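Local atomic coordinates of thiazoline oxidase/subtilisin-like protease (Prochloron didemni, PDB entry 4H6X), a protein that probably acts as a subtilisin-like serine protease in patellamide maturation, belonging to a family of transamidating proteases that make cyanobactins. Residues K194-N199 with D299-R304. Numbering follows the deposited sequence.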
# COMPACT_ATOMS: atom_id res chain seq x y z
N LYS A 194 12.19 1.95 16.42
CA LYS A 194 12.71 0.58 16.38
C LYS A 194 12.73 0.01 14.95
O LYS A 194 13.64 -0.76 14.60
CB LYS A 194 11.94 -0.34 17.34
CG LYS A 194 12.45 -1.78 17.38
CD LYS A 194 11.97 -2.55 18.61
CE LYS A 194 12.74 -3.85 18.79
NZ LYS A 194 12.24 -4.68 19.93
N CYS A 195 11.73 0.36 14.14
CA CYS A 195 11.72 -0.04 12.73
C CYS A 195 12.96 0.52 12.02
O CYS A 195 13.72 -0.22 11.42
CB CYS A 195 10.44 0.44 12.03
SG CYS A 195 8.94 -0.43 12.56
N GLN A 196 13.16 1.83 12.14
CA GLN A 196 14.31 2.51 11.53
C GLN A 196 15.63 1.92 12.02
O GLN A 196 16.54 1.67 11.23
CB GLN A 196 14.26 4.02 11.79
CG GLN A 196 15.33 4.82 11.04
CD GLN A 196 15.24 6.32 11.27
OE1 GLN A 196 14.27 6.82 11.84
NE2 GLN A 196 16.26 7.04 10.82
N ASP A 197 15.72 1.64 13.32
CA ASP A 197 16.93 1.06 13.91
C ASP A 197 17.18 -0.36 13.45
O ASP A 197 18.30 -0.87 13.57
CB ASP A 197 16.86 1.09 15.43
CG ASP A 197 17.02 2.48 16.00
OD1 ASP A 197 17.64 3.33 15.33
OD2 ASP A 197 16.50 2.73 17.10
N ASN A 198 16.14 -1.02 12.92
CA ASN A 198 16.28 -2.40 12.50
C ASN A 198 16.12 -2.65 11.02
O ASN A 198 15.79 -3.77 10.61
CB ASN A 198 15.31 -3.28 13.29
CG ASN A 198 15.82 -3.57 14.67
OD1 ASN A 198 16.65 -4.45 14.86
ND2 ASN A 198 15.33 -2.82 15.65
N ASN A 199 16.34 -1.61 10.22
CA ASN A 199 16.37 -1.76 8.77
C ASN A 199 14.98 -2.12 8.17
O ASN A 199 14.89 -2.87 7.21
CB ASN A 199 17.45 -2.79 8.37
CG ASN A 199 17.70 -2.84 6.87
OD1 ASN A 199 17.65 -1.82 6.18
ND2 ASN A 199 17.95 -4.04 6.36
N ASP A 299 18.59 -2.94 2.08
CA ASP A 299 18.92 -1.72 2.80
C ASP A 299 17.78 -0.74 2.64
O ASP A 299 17.66 -0.05 1.62
CB ASP A 299 20.24 -1.16 2.26
CG ASP A 299 20.77 0.01 3.08
OD1 ASP A 299 19.99 0.68 3.78
OD2 ASP A 299 21.98 0.26 2.99
N ALA A 300 16.93 -0.68 3.67
CA ALA A 300 15.68 0.07 3.65
C ALA A 300 15.89 1.57 3.61
O ALA A 300 15.18 2.29 2.91
CB ALA A 300 14.80 -0.32 4.84
N GLU A 301 16.86 2.05 4.38
CA GLU A 301 17.21 3.46 4.41
C GLU A 301 17.80 3.92 3.07
O GLU A 301 17.55 5.05 2.63
CB GLU A 301 18.14 3.79 5.59
CG GLU A 301 18.41 5.27 5.82
CD GLU A 301 17.18 6.09 6.25
OE1 GLU A 301 16.15 5.52 6.68
OE2 GLU A 301 17.25 7.33 6.14
N ALA A 302 18.55 3.05 2.40
CA ALA A 302 19.09 3.42 1.07
C ALA A 302 17.93 3.60 0.09
O ALA A 302 17.90 4.58 -0.66
CB ALA A 302 20.09 2.37 0.57
N VAL A 303 16.96 2.68 0.13
CA VAL A 303 15.80 2.78 -0.75
C VAL A 303 15.04 4.07 -0.45
O VAL A 303 14.76 4.85 -1.36
CB VAL A 303 14.86 1.55 -0.66
CG1 VAL A 303 13.56 1.82 -1.43
CG2 VAL A 303 15.55 0.32 -1.22
N ARG A 304 14.76 4.31 0.83
CA ARG A 304 14.02 5.50 1.24
C ARG A 304 14.71 6.79 0.79
O ARG A 304 14.08 7.68 0.23
CB ARG A 304 13.80 5.51 2.76
CG ARG A 304 12.80 6.55 3.25
CD ARG A 304 12.71 6.58 4.78
NE ARG A 304 13.84 7.31 5.32
CZ ARG A 304 13.85 8.61 5.62
NH1 ARG A 304 12.75 9.35 5.47
NH2 ARG A 304 14.96 9.16 6.08
O HOH W 1 17.98 0.50 6.71
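Asn199 OD1 accepts a hydrogen bond from Ala300 N at 2.8 Å, the one direct hydrogen bond between 194-199 and 299-304. Its N-H...O angle of 171° makes it nearly straight, and the donor approaches 19° off the plane of the side-chain carbonyl. A water also lies by OD1, too close for that bond to be taken at face value; from Glu301 N it sits at 3.0 Å, where it accepts. The Asn199 side chain leaves the turn after helix 187-197 with CG anti to the backbone N (chi1 -171°), which carries the amide across to the start of helix 300-309. There ND2 donates to Val298 O, so the amide holds backbone groups through both its ends. The turn joins helix 187-197 to strand 201-205 of the parallel sheet, so the bond ties one of the connections of the subtilisin-like fold to the start of a later helix. Ala300 CB, pointing toward the turn, lies 3.5 Å from Asn199 O and also touches Leu201 of strand 201-205 and Met288 of helix 273-293.

Asp299 is the N-cap residue: its OD1 takes Ala302 N at 3.1 Å, from well above the carboxylate plane. Within helix 300-309, Arg304, one turn on from Glu301, grips it side-on, NH2 meeting the syn lone pair of OE2 at 2.9 Å while NE binds OE1.

With a leucine in place of Asn199, Ala300 N and Val298 O would probably both lose their side-chain partner, leaving the join between turn and helix start less fixed. Ala300, Glu301 and Ala302 sit in the first turn, where N-H groups lack carbonyl acceptors from a preceding turn; a side-chain amide, a water and a carboxylate serve them instead, and the helix end probably polarises the Asn199 carbonyl.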